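Local coordinates for protein RTX-adhesin (Marinomonas primoryensis, PDB 5IRB) that is one section of a 1.5-MDa ice-binding adhesin, a rod of calcium-binding beta-sandwich domains thought to take part in holding it at the cell surface, at residues 6-12 / 84-90; 19-23 / 104-108; 111-117 / 137-143. All coordinates share one frame; numbering follows the deposited sequence.

Interaction 1: residues 6-12 / 84-90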
ATOM      1  N   LEU A   6      27.537  39.322  44.411  1.00 35.13           N
ATOM      2  CA  LEU A   6      28.306  38.808  43.283  1.00 35.62           C
ATOM      3  C   LEU A   6      27.515  38.894  41.983  1.00 35.96           C
ATOM      4  O   LEU A   6      26.319  38.616  41.974  1.00 35.66           O
ATOM      5  CB  LEU A   6      28.751  37.370  43.547  1.00 34.86           C
ATOM      6  CG  LEU A   6      29.623  37.194  44.784  1.00 34.97           C
ATOM      7  CD1 LEU A   6      29.724  35.741  45.202  1.00 34.53           C
ATOM      8  CD2 LEU A   6      30.993  37.816  44.547  1.00 36.42           C
ATOM      9  N   LEU A   7      28.168  39.340  40.913  1.00 37.75           N
ATOM     10  CA  LEU A   7      27.526  39.418  39.600  1.00 39.14           C
ATOM     11  C   LEU A   7      27.887  38.167  38.768  1.00 38.65           C
ATOM     12  O   LEU A   7      29.043  37.976  38.376  1.00 38.79           O
ATOM     13  CB  LEU A   7      27.914  40.713  38.887  1.00 41.81           C
ATOM     14  CG  LEU A   7      27.564  41.926  39.782  1.00 43.60           C
ATOM     15  CD1 LEU A   7      27.890  43.264  39.129  1.00 46.04           C
ATOM     16  CD2 LEU A   7      26.097  41.904  40.282  1.00 43.48           C
ATOM     17  N   ILE A   8      26.903  37.299  38.553  1.00 38.03           N
ATOM     18  CA  ILE A   8      27.093  36.080  37.750  1.00 38.26           C
ATOM     19  C   ILE A   8      26.089  35.895  36.613  1.00 38.02           C
ATOM     20  O   ILE A   8      25.037  36.530  36.572  1.00 37.65           O
ATOM     21  CB  ILE A   8      27.019  34.832  38.639  1.00 37.53           C
ATOM     22  CG1 ILE A   8      25.742  34.898  39.480  1.00 37.01           C
ATOM     23  CG2 ILE A   8      28.236  34.753  39.553  1.00 38.05           C
ATOM     24  CD1 ILE A   8      25.419  33.632  40.197  1.00 36.58           C
ATOM     25  N   ASN A   9      26.442  34.997  35.700  1.00 38.23           N
ATOM     26  CA  ASN A   9      25.627  34.666  34.546  1.00 38.88           C
ATOM     27  C   ASN A   9      25.418  33.150  34.496  1.00 37.36           C
ATOM     28  O   ASN A   9      26.363  32.391  34.678  1.00 36.61           O
ATOM     29  CB  ASN A   9      26.285  35.172  33.258  1.00 41.82           C
ATOM     30  CG  ASN A   9      25.336  35.158  32.069  1.00 43.86           C
ATOM     31  OD1 ASN A   9      24.552  36.088  31.876  1.00 47.11           O
ATOM     32  ND2 ASN A   9      25.404  34.101  31.261  1.00 44.09           N
ATOM     33  N   LEU A  10      24.193  32.717  34.218  1.00 36.64           N
ATOM     34  CA  LEU A  10      23.853  31.300  34.221  1.00 37.00           C
ATOM     35  C   LEU A  10      23.450  30.853  32.821  1.00 38.79           C
ATOM     36  O   LEU A  10      22.551  31.431  32.221  1.00 38.68           O
ATOM     37  CB  LEU A  10      22.698  31.025  35.183  1.00 35.69           C
ATOM     38  CG  LEU A  10      22.110  29.603  35.253  1.00 35.25           C
ATOM     39  CD1 LEU A  10      23.156  28.600  35.709  1.00 35.33           C
ATOM     40  CD2 LEU A  10      20.884  29.546  36.154  1.00 34.67           C
ATOM     41  N   ASP A  11      24.136  29.845  32.295  1.00 40.73           N
ATOM     42  CA  ASP A  11      23.797  29.296  30.986  1.00 42.99           C
ATOM     43  C   ASP A  11      23.446  27.838  31.094  1.00 40.71           C
ATOM     44  O   ASP A  11      24.045  27.098  31.880  1.00 38.76           O
ATOM     45  CB  ASP A  11      24.942  29.441  29.987  1.00 47.76           C
ATOM     46  CG  ASP A  11      25.031  30.828  29.390  1.00 52.49           C
ATOM     47  OD1 ASP A  11      24.179  31.158  28.530  1.00 56.24           O
ATOM     48  OD2 ASP A  11      25.959  31.579  29.754  1.00 56.43           O
ATOM     49  N   ILE A  12      22.483  27.436  30.266  1.00 39.86           N
ATOM     50  CA  ILE A  12      22.071  26.050  30.126  1.00 37.64           C
ATOM     51  C   ILE A  12      22.490  25.600  28.734  1.00 38.58           C
ATOM     52  O   ILE A  12      22.220  26.295  27.752  1.00 39.78           O
ATOM     53  CB  ILE A  12      20.549  25.882  30.319  1.00 36.57           C
ATOM     54  CG1 ILE A  12      20.100  26.554  31.629  1.00 35.37           C
ATOM     55  CG2 ILE A  12      20.145  24.411  30.272  1.00 35.67           C
ATOM     56  CD1 ILE A  12      18.647  27.016  31.622  1.00 34.94           C
ATOM     57  N   ALA A  84      15.613  28.095  35.067  1.00 32.38           N
ATOM     58  CA  ALA A  84      16.748  27.807  35.927  1.00 31.87           C
ATOM     59  C   ALA A  84      17.144  29.020  36.754  1.00 31.41           C
ATOM     60  O   ALA A  84      17.020  30.154  36.306  1.00 31.14           O
ATOM     61  CB  ALA A  84      17.920  27.348  35.091  1.00 31.66           C
ATOM     62  N   SER A  85      17.609  28.769  37.962  1.00 31.40           N
ATOM     63  CA  SER A  85      18.254  29.827  38.729  1.00 31.49           C
ATOM     64  C   SER A  85      19.444  29.294  39.525  1.00 31.32           C
ATOM     65  O   SER A  85      19.578  28.078  39.744  1.00 31.29           O
ATOM     66  CB  SER A  85      17.235  30.513  39.642  1.00 32.22           C
ATOM     67  OG  SER A  85      16.747  29.614  40.621  1.00 32.96           O
ATOM     68  N   VAL A  86      20.342  30.203  39.911  1.00 31.08           N
ATOM     69  CA  VAL A  86      21.522  29.802  40.663  1.00 31.15           C
ATOM     70  C   VAL A  86      21.800  30.804  41.804  1.00 31.34           C
ATOM     71  O   VAL A  86      21.563  32.003  41.655  1.00 30.94           O
ATOM     72  CB  VAL A  86      22.750  29.660  39.735  1.00 31.29           C
ATOM     73  CG1 VAL A  86      23.106  30.988  39.089  1.00 31.59           C
ATOM     74  CG2 VAL A  86      23.956  29.049  40.481  1.00 32.05           C
ATOM     75  N   VAL A  87      22.240  30.293  42.947  1.00 31.75           N
ATOM     76  CA  VAL A  87      22.896  31.126  43.955  1.00 32.50           C
ATOM     77  C   VAL A  87      24.306  30.583  44.194  1.00 32.45           C
ATOM     78  O   VAL A  87      24.494  29.363  44.282  1.00 32.66           O
ATOM     79  CB  VAL A  87      22.094  31.181  45.260  1.00 33.41           C
ATOM     80  CG1 VAL A  87      21.820  29.789  45.778  1.00 34.34           C
ATOM     81  CG2 VAL A  87      22.832  32.017  46.305  1.00 34.27           C
ATOM     82  N   VAL A  88      25.293  31.478  44.232  1.00 31.91           N
ATOM     83  CA  VAL A  88      26.681  31.098  44.462  1.00 32.50           C
ATOM     84  C   VAL A  88      27.248  31.842  45.689  1.00 33.22           C
ATOM     85  O   VAL A  88      26.740  32.898  46.066  1.00 32.76           O
ATOM     86  CB  VAL A  88      27.592  31.410  43.261  1.00 32.47           C
ATOM     87  CG1 VAL A  88      27.062  30.789  41.978  1.00 32.02           C
ATOM     88  CG2 VAL A  88      27.782  32.924  43.110  1.00 32.50           C
ATOM     89  N   THR A  89      28.302  31.291  46.279  1.00 34.34           N
ATOM     90  CA  THR A  89      28.944  31.872  47.466  1.00 35.56           C
ATOM     91  C   THR A  89      30.438  31.869  47.247  1.00 36.64           C
ATOM     92  O   THR A  89      30.956  30.932  46.653  1.00 36.83           O
ATOM     93  CB  THR A  89      28.628  31.082  48.745  1.00 36.44           C
ATOM     94  OG1 THR A  89      27.210  30.964  48.882  1.00 36.21           O
ATOM     95  CG2 THR A  89      29.211  31.796  49.969  1.00 37.50           C
ATOM     96  N   ASN A  90      31.138  32.903  47.716  1.00 37.76           N
ATOM     97  CA  ASN A  90      32.602  32.870  47.667  1.00 39.41           C
ATOM     98  C   ASN A  90      33.199  32.698  49.053  1.00 41.29           C
ATOM     99  O   ASN A  90      32.471  32.572  50.038  1.00 41.00           O
ATOM    100  CB  ASN A  90      33.166  34.137  46.998  1.00 39.70           C
ATOM    101  CG  ASN A  90      33.014  35.410  47.860  1.00 39.32           C
ATOM    102  OD1 ASN A  90      32.562  35.380  49.005  1.00 38.85           O
ATOM    103  ND2 ASN A  90      33.389  36.533  47.279  1.00 39.35           N
TER
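Ile8 drives its CD1 methyl between Val86 and Val88, lying 3.7 Å from CG1 of Val86 and equally near CG1 of Val88, whose side chain it meets tip to tip. CG1 of Ile8 stands between the backbone N and the carbonyl carbon (chi1 51°), and the extended chain beyond it carries CD1 straight across to the opposite strand. Leu10 instead lays CD2 over backbone, 3.7 Å from C of Ser85, while its CB packs on CG1 of Val86. At the far end CD1 of Ile12 comes within 3.6 Å of CB of Ala84, a small residue that suits so close an approach. Branched aliphatic chains fit this interior because they fill the gap between strands whose axes come no nearer than 7.8 Å, too far for backbone pairing.

Leu6 stays buried, its CD1 near CG2 of Val88, but its CD2 meets the polar end of the contact, 3.9 Å from ND2 of Asn90, an amide that hydrogen-bonds Gln94. The loose, solvent side belongs to Leu7 and Asn9, which alternate with the inward residues and point away.

The contact thus joins the two sheets of a beta-sandwich: strand 8-12 edges the sheet containing 29-38, whose Val36 touches Leu10, Val86 and Val88, while strand 81-89 runs between 43-50 and 95-106.

Interaction 2: residues 19-23 / 104-108. With CA (calcium ion), chain C.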
ATOM      1  N   SER A  19      19.007  19.861  21.262  1.00 43.14           N
ATOM      2  CA  SER A  19      17.819  20.648  21.627  1.00 41.40           C
ATOM      3  C   SER A  19      16.488  19.920  21.335  1.00 40.19           C
ATOM      4  O   SER A  19      15.420  20.541  21.393  1.00 38.64           O
ATOM      5  CB  SER A  19      17.814  21.999  20.907  1.00 42.73           C
ATOM      6  OG  SER A  19      18.853  22.836  21.369  1.00 43.87           O
ATOM      7  N   VAL A  20      16.555  18.613  21.056  1.00 40.13           N
ATOM      8  CA  VAL A  20      15.371  17.820  20.708  1.00 39.52           C
ATOM      9  C   VAL A  20      15.208  16.623  21.632  1.00 38.68           C
ATOM     10  O   VAL A  20      16.122  15.819  21.810  1.00 39.33           O
ATOM     11  CB  VAL A  20      15.424  17.314  19.238  1.00 41.38           C
ATOM     12  CG1 VAL A  20      14.244  16.378  18.931  1.00 41.74           C
ATOM     13  CG2 VAL A  20      15.470  18.490  18.258  1.00 42.11           C
ATOM     14  N   ILE A  21      14.012  16.497  22.193  1.00 37.45           N
ATOM     15  CA  ILE A  21      13.655  15.345  22.995  1.00 37.54           C
ATOM     16  C   ILE A  21      12.793  14.359  22.185  1.00 38.70           C
ATOM     17  O   ILE A  21      11.688  14.705  21.752  1.00 38.48           O
ATOM     18  CB  ILE A  21      12.882  15.750  24.248  1.00 36.35           C
ATOM     19  CG1 ILE A  21      13.762  16.623  25.164  1.00 35.42           C
ATOM     20  CG2 ILE A  21      12.412  14.512  24.997  1.00 36.87           C
ATOM     21  CD1 ILE A  21      14.939  15.865  25.745  1.00 35.85           C
ATOM     22  N   ASN A  22      13.323  13.165  21.948  1.00 39.95           N
ATOM     23  CA  ASN A  22      12.606  12.152  21.181  1.00 41.33           C
ATOM     24  C   ASN A  22      11.971  11.146  22.133  1.00 41.51           C
ATOM     25  O   ASN A  22      12.071  11.305  23.356  1.00 40.26           O
ATOM     26  CB  ASN A  22      13.528  11.458  20.150  1.00 43.13           C
ATOM     27  CG  ASN A  22      14.604  10.566  20.783  1.00 44.12           C
ATOM     28  OD1 ASN A  22      14.559  10.234  21.960  1.00 43.87           O
ATOM     29  ND2 ASN A  22      15.575  10.168  19.975  1.00 45.95           N
ATOM     30  N   ALA A  23      11.318  10.124  21.569  1.00 42.76           N
ATOM     31  CA  ALA A  23      10.597   9.116  22.341  1.00 43.46           C
ATOM     32  C   ALA A  23      11.497   8.397  23.325  1.00 44.02           C
ATOM     33  O   ALA A  23      11.107   8.133  24.461  1.00 44.11           O
ATOM     34  CB  ALA A  23       9.930   8.064  21.381  1.00 45.33           C
ATOM     35  N   PHE A 104      13.407  24.073  24.203  1.00 36.42           N
ATOM     36  CA  PHE A 104      13.771  22.846  23.514  1.00 36.54           C
ATOM     37  C   PHE A 104      12.572  22.387  22.708  1.00 36.84           C
ATOM     38  O   PHE A 104      11.480  22.949  22.832  1.00 36.50           O
ATOM     39  CB  PHE A 104      14.252  21.778  24.495  1.00 35.95           C
ATOM     40  CG  PHE A 104      13.248  21.423  25.539  1.00 35.94           C
ATOM     41  CD1 PHE A 104      13.103  22.206  26.677  1.00 35.53           C
ATOM     42  CD2 PHE A 104      12.442  20.311  25.391  1.00 36.51           C
ATOM     43  CE1 PHE A 104      12.178  21.887  27.639  1.00 35.29           C
ATOM     44  CE2 PHE A 104      11.512  19.986  26.347  1.00 36.36           C
ATOM     45  CZ  PHE A 104      11.375  20.780  27.478  1.00 36.16           C
ATOM     46  N   ILE A 105      12.802  21.395  21.854  1.00 37.29           N
ATOM     47  CA  ILE A 105      11.748  20.797  21.028  1.00 37.83           C
ATOM     48  C   ILE A 105      11.421  19.377  21.478  1.00 37.56           C
ATOM     49  O   ILE A 105      12.321  18.576  21.733  1.00 37.26           O
ATOM     50  CB  ILE A 105      12.181  20.786  19.564  1.00 39.13           C
ATOM     51  CG1 ILE A 105      12.446  22.225  19.103  1.00 39.56           C
ATOM     52  CG2 ILE A 105      11.163  20.021  18.673  1.00 40.06           C
ATOM     53  CD1 ILE A 105      13.122  22.320  17.765  1.00 41.50           C
ATOM     54  N   VAL A 106      10.130  19.065  21.564  1.00 37.92           N
ATOM     55  CA  VAL A 106       9.694  17.694  21.818  1.00 38.18           C
ATOM     56  C   VAL A 106       9.076  17.098  20.544  1.00 39.63           C
ATOM     57  O   VAL A 106       8.110  17.631  20.008  1.00 39.85           O
ATOM     58  CB  VAL A 106       8.681  17.617  22.967  1.00 37.88           C
ATOM     59  CG1 VAL A 106       8.247  16.176  23.200  1.00 38.43           C
ATOM     60  CG2 VAL A 106       9.295  18.187  24.249  1.00 37.14           C
ATOM     61  N   LYS A 107       9.658  15.986  20.103  1.00 40.43           N
ATOM     62  CA  LYS A 107       9.277  15.238  18.902  1.00 42.07           C
ATOM     63  C   LYS A 107       9.395  13.758  19.199  1.00 42.22           C
ATOM     64  O   LYS A 107      10.442  13.161  18.980  1.00 42.35           O
ATOM     65  CB  LYS A 107      10.175  15.620  17.723  1.00 43.43           C
ATOM     66  CG  LYS A 107       9.763  15.040  16.359  1.00 45.80           C
ATOM     67  CD  LYS A 107       8.398  15.499  15.886  1.00 46.72           C
ATOM     68  CE  LYS A 107       8.065  14.873  14.520  1.00 48.86           C
ATOM     69  NZ  LYS A 107       9.111  15.218  13.502  1.00 50.05           N
ATOM     70  N   THR A 108       8.325  13.172  19.722  1.00 42.31           N
ATOM     71  CA  THR A 108       8.403  11.806  20.190  1.00 42.99           C
ATOM     72  C   THR A 108       7.729  10.792  19.265  1.00 44.61           C
ATOM     73  O   THR A 108       7.856   9.589  19.483  1.00 45.15           O
ATOM     74  CB  THR A 108       7.747  11.690  21.560  1.00 42.76           C
ATOM     75  OG1 THR A 108       6.417  12.210  21.461  1.00 43.07           O
ATOM     76  CG2 THR A 108       8.529  12.495  22.615  1.00 41.62           C
TER
HETATM   77 CA    CA C 601      18.106  14.521  21.539  1.00 38.49          CA
HETATM   78  O   HOH W   1      16.943  13.524  19.209  1.00 39.19           O
HETATM   79  O   HOH W   2      18.727  12.365  19.748  1.00 44.10           O
HETATM   80  O   HOH W   3      20.556  14.135  21.330  1.00 49.95           O
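Ile21 holds CG1 anti to its carbonyl carbon (chi1 -63°), and Phe104 places its ring between the backbone N and the carbonyl carbon (chi1 58°); these rotations bring CG1 of Ile21 to 3.9 Å from CD2 of Phe104, obliquely to the ring. Ile21 belongs to, and Phe104 immediately precedes, a short parallel beta pairing, in which strand 20-21 edges the five-stranded sheet of a calcium-binding sandwich domain.

Three nearly straight hydrogen bonds stitch the backbones together. Ile105 N donates to Ser19 O, Ile21 N to Ile105 O at 2.7 Å, and Lys107 N to Ile21 O at 2.9 Å. Residue 21 therefore uses both its N-H and its carbonyl on one neighbouring strand, the alternation expected of parallel strands. Its side chain shares a face with Val106 and, like Phe104, packs on Leu74 of helix 71-76, a place suited to large apolar groups. Val20 and Ile105 occupy the more exposed opposite face.

Beyond the strand, Asn22 is the N-cap of helix 23-26: its short amide side chain can reach forward over the first turn, where OD1 accepts from Glu25 N. Small Ala23 lets the chain pass close to Thr108.

The peptide whose N-H, on Ile21, bonds to Ile105 O turns its carbonyl, Val20 O, to the calcium ion at 2.4 Å, alongside Thr16, Asp18, Glu25 and waters.

Interaction 3: residues 111-117 / 137-143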
ATOM      1  N   ARG A 111       4.167  10.516  11.775  1.00 30.93           N
ATOM      2  CA  ARG A 111       3.071   9.772  11.156  1.00 30.32           C
ATOM      3  C   ARG A 111       3.442   9.419   9.739  1.00 29.16           C
ATOM      4  O   ARG A 111       3.959  10.250   8.986  1.00 29.21           O
ATOM      5  CB  ARG A 111       1.777  10.575  11.159  1.00 31.76           C
ATOM      6  CG  ARG A 111       1.270  10.925  12.553  1.00 34.04           C
ATOM      7  CD  ARG A 111       0.301  12.109  12.494  1.00 36.72           C
ATOM      8  NE  ARG A 111      -0.943  11.636  11.900  1.00 38.18           N
ATOM      9  CZ  ARG A 111      -1.742  12.344  11.104  1.00 39.94           C
ATOM     10  NH1 ARG A 111      -1.461  13.614  10.801  1.00 41.15           N
ATOM     11  NH2 ARG A 111      -2.844  11.773  10.628  1.00 41.18           N
ATOM     12  N   ALA A 112       3.158   8.174   9.378  1.00 28.78           N
ATOM     13  CA  ALA A 112       3.444   7.672   8.041  1.00 27.98           C
ATOM     14  C   ALA A 112       2.178   7.043   7.475  1.00 27.18           C
ATOM     15  O   ALA A 112       1.472   6.310   8.173  1.00 27.87           O
ATOM     16  CB  ALA A 112       4.554   6.658   8.075  1.00 28.66           C
ATOM     17  N   THR A 113       1.888   7.337   6.213  1.00 26.65           N
ATOM     18  CA  THR A 113       0.742   6.720   5.565  1.00 26.60           C
ATOM     19  C   THR A 113       1.218   5.883   4.375  1.00 26.21           C
ATOM     20  O   THR A 113       2.317   6.080   3.863  1.00 26.12           O
ATOM     21  CB  THR A 113      -0.284   7.753   5.079  1.00 27.77           C
ATOM     22  OG1 THR A 113       0.317   8.627   4.115  1.00 28.45           O
ATOM     23  CG2 THR A 113      -0.862   8.572   6.258  1.00 29.35           C
ATOM     24  N   ILE A 114       0.337   5.005   3.885  1.00 26.63           N
ATOM     25  CA  ILE A 114       0.627   4.207   2.682  1.00 26.97           C
ATOM     26  C   ILE A 114      -0.707   3.898   2.000  1.00 28.05           C
ATOM     27  O   ILE A 114      -1.717   3.677   2.664  1.00 28.33           O
ATOM     28  CB  ILE A 114       1.417   2.915   3.020  1.00 26.53           C
ATOM     29  CG1 ILE A 114       1.769   2.121   1.753  1.00 27.74           C
ATOM     30  CG2 ILE A 114       0.667   2.079   4.041  1.00 26.77           C
ATOM     31  CD1 ILE A 114       2.857   1.074   1.965  1.00 29.00           C
ATOM     32  N   ARG A 115      -0.723   3.999   0.676  1.00 29.89           N
ATOM     33  CA  ARG A 115      -1.859   3.485  -0.090  1.00 31.73           C
ATOM     34  C   ARG A 115      -1.358   2.478  -1.143  1.00 31.07           C
ATOM     35  O   ARG A 115      -0.204   2.535  -1.596  1.00 29.93           O
ATOM     36  CB  ARG A 115      -2.641   4.630  -0.754  1.00 35.86           C
ATOM     37  CG  ARG A 115      -1.862   5.360  -1.837  1.00 39.18           C
ATOM     38  CD  ARG A 115      -2.559   6.622  -2.327  1.00 46.09           C
ATOM     39  NE  ARG A 115      -2.126   6.994  -3.679  1.00 52.49           N
ATOM     40  CZ  ARG A 115      -1.528   8.144  -4.008  1.00 60.22           C
ATOM     41  NH1 ARG A 115      -1.187   8.368  -5.275  1.00 65.53           N
ATOM     42  NH2 ARG A 115      -1.280   9.073  -3.089  1.00 62.37           N
ATOM     43  N   VAL A 116      -2.247   1.565  -1.522  1.00 31.91           N
ATOM     44  CA  VAL A 116      -1.988   0.561  -2.547  1.00 32.57           C
ATOM     45  C   VAL A 116      -3.001   0.713  -3.684  1.00 35.08           C
ATOM     46  O   VAL A 116      -4.210   0.778  -3.446  1.00 35.43           O
ATOM     47  CB  VAL A 116      -2.055  -0.861  -1.978  1.00 32.61           C
ATOM     48  CG1 VAL A 116      -1.764  -1.900  -3.071  1.00 33.35           C
ATOM     49  CG2 VAL A 116      -1.066  -1.011  -0.835  1.00 31.49           C
ATOM     50  N   ASN A 117      -2.472   0.829  -4.901  1.00 27.97           N
ATOM     51  CA  ASN A 117      -3.263   0.943  -6.114  1.00 30.12           C
ATOM     52  C   ASN A 117      -4.044  -0.346  -6.412  1.00 29.65           C
ATOM     53  O   ASN A 117      -3.836  -1.377  -5.772  1.00 28.27           O
ATOM     54  CB  ASN A 117      -2.350   1.275  -7.308  1.00 30.47           C
ATOM     55  CG  ASN A 117      -1.601   2.590  -7.134  1.00 31.49           C
ATOM     56  OD1 ASN A 117      -2.172   3.600  -6.726  1.00 32.47           O
ATOM     57  ND2 ASN A 117      -0.313   2.579  -7.453  1.00 30.93           N
ATOM     58  N   SER A 137       1.676  -1.741  -6.597  1.00 27.13           N
ATOM     59  CA  SER A 137       2.277  -0.419  -6.460  1.00 27.42           C
ATOM     60  C   SER A 137       1.413   0.482  -5.586  1.00 27.72           C
ATOM     61  O   SER A 137       0.268   0.157  -5.256  1.00 28.64           O
ATOM     62  CB  SER A 137       2.509   0.215  -7.843  1.00 28.35           C
ATOM     63  OG  SER A 137       1.272   0.580  -8.469  1.00 28.58           O
ATOM     64  N   GLY A 138       1.970   1.623  -5.217  1.00 28.92           N
ATOM     65  CA  GLY A 138       1.282   2.536  -4.329  1.00 29.93           C
ATOM     66  C   GLY A 138       2.149   3.741  -4.084  1.00 30.47           C
ATOM     67  O   GLY A 138       3.101   3.984  -4.824  1.00 30.12           O
ATOM     68  N   ARG A 139       1.804   4.513  -3.055  1.00 31.34           N
ATOM     69  CA  ARG A 139       2.604   5.665  -2.679  1.00 33.01           C
ATOM     70  C   ARG A 139       2.645   5.703  -1.156  1.00 31.89           C
ATOM     71  O   ARG A 139       1.840   5.054  -0.510  1.00 30.95           O
ATOM     72  CB  ARG A 139       2.011   6.944  -3.281  1.00 37.88           C
ATOM     73  CG  ARG A 139       2.976   8.139  -3.323  1.00 42.84           C
ATOM     74  CD  ARG A 139       2.205   9.428  -3.566  1.00 47.29           C
ATOM     75  NE  ARG A 139       3.045  10.629  -3.558  1.00 49.88           N
ATOM     76  CZ  ARG A 139       3.517  11.225  -2.456  1.00 49.86           C
ATOM     77  NH1 ARG A 139       3.261  10.705  -1.257  1.00 46.92           N
ATOM     78  NH2 ARG A 139       4.263  12.338  -2.544  1.00 51.91           N
ATOM     79  N   VAL A 140       3.580   6.447  -0.577  1.00 29.08           N
ATOM     80  CA  VAL A 140       3.570   6.661   0.876  1.00 28.46           C
ATOM     81  C   VAL A 140       3.369   8.154   1.137  1.00 28.88           C
ATOM     82  O   VAL A 140       3.552   8.980   0.234  1.00 29.06           O
ATOM     83  CB  VAL A 140       4.854   6.140   1.556  1.00 28.24           C
ATOM     84  CG1 VAL A 140       4.976   4.624   1.392  1.00 27.96           C
ATOM     85  CG2 VAL A 140       6.075   6.811   0.988  1.00 28.32           C
ATOM     86  N   GLY A 141       2.899   8.518   2.327  1.00 28.07           N
ATOM     87  CA  GLY A 141       2.657   9.926   2.591  1.00 28.25           C
ATOM     88  C   GLY A 141       3.074  10.386   3.975  1.00 27.90           C
ATOM     89  O   GLY A 141       3.634   9.614   4.754  1.00 27.58           O
ATOM     90  N   LEU A 142       2.705  11.625   4.292  1.00 28.59           N
ATOM     91  CA  LEU A 142       3.079  12.312   5.523  1.00 28.69           C
ATOM     92  C   LEU A 142       4.592  12.227   5.741  1.00 27.93           C
ATOM     93  O   LEU A 142       5.348  12.676   4.880  1.00 27.02           O
ATOM     94  CB  LEU A 142       2.308  11.742   6.714  1.00 29.36           C
ATOM     95  CG  LEU A 142       0.789  11.972   6.598  1.00 30.57           C
ATOM     96  CD1 LEU A 142       0.078  11.641   7.899  1.00 31.46           C
ATOM     97  CD2 LEU A 142       0.420  13.399   6.121  1.00 31.56           C
ATOM     98  N   ASP A 143       5.026  11.689   6.881  1.00 28.48           N
ATOM     99  CA  ASP A 143       6.450  11.649   7.228  1.00 29.57           C
ATOM    100  C   ASP A 143       7.235  10.465   6.671  1.00 29.16           C
ATOM    101  O   ASP A 143       8.431  10.378   6.893  1.00 28.62           O
ATOM    102  CB  ASP A 143       6.629  11.707   8.752  1.00 31.22           C
ATOM    103  CG  ASP A 143       6.197  13.047   9.350  1.00 32.75           C
ATOM    104  OD1 ASP A 143       6.400  14.106   8.694  1.00 32.69           O
ATOM    105  OD2 ASP A 143       5.567  13.024  10.439  1.00 34.81           O
TER
HETATM  106  O   HOH W   4      -1.216  -2.296  -6.982  1.00 26.49           O
HETATM  107  O   HOH W   5       2.585   4.029  -7.469  1.00 37.32           O
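Asn117 and Ser137 form a short polar link at one end of this antiparallel strand pair: ND2 of Asn117 donates to OG of Ser137 at 2.7 Å, with the hydroxyl only 2° out of the amide plane. Asn117 N also donates to Ser137 O at 2.8 Å, so backbone and side chain grip the same residue, and a water joins ND2 to Gly138 O. At the other end Asp143 N donates to Arg111 O, while OD2 of Asp143 accepts Arg111 N on its anti side at 3.2 Å. A short acidic side chain suits this place, where it can turn back to a backbone N-H.

Between these ends, Thr113 with Gly141 and Arg115 with Arg139 are hydrogen-bonded pairs. Glycine at 141 lets OG1 of Thr113 lie 3.1 Å from its CA, and Gly138 lets its CA approach Arg115 O equally closely.

On the outer face, CD1 of Leu142 sits over the centre of the Arg111 guanidinium, which a bend at chi3 (72°) folds back across it, and lies 3.6 Å from CG2 of Thr113. Arg115 lays its guanidinium over CB of Arg139; the two guanidinium planes are 16° apart, but their charged atoms are not in contact. Long, flexible arginines can pack their flat groups on aliphatic carbon here and still reach solvent.

Ile114, Val116 and Val140 line the inner face. Trp169 of strand 168-174, next to 133-142 in the sheet, touches all three, while strands 183-191 and 197-208 of the facing sheet complete the packing around them.

Interactions 1 and 2 belong to the same sandwich domain and reach neighbouring strands of one sheet, 81-89 and 95-106, although their centres are about 27 Å apart. Interaction 1 is buried and made by apolar side chains across the two sheets; interaction 2 is a surface contact within a sheet, built from backbone bonds beside a calcium ion. Interaction 3 lies in the next domain, directly after interaction 2 in the sequence, and is partly buried: its strand pair has an apolar inner side and an outer side where arginines lie over aliphatic carbon. Its strand 112-116 takes the edge position in a three-stranded sheet that 8-12 takes in interaction 1's domain, where the contact described is instead the one across the sandwich.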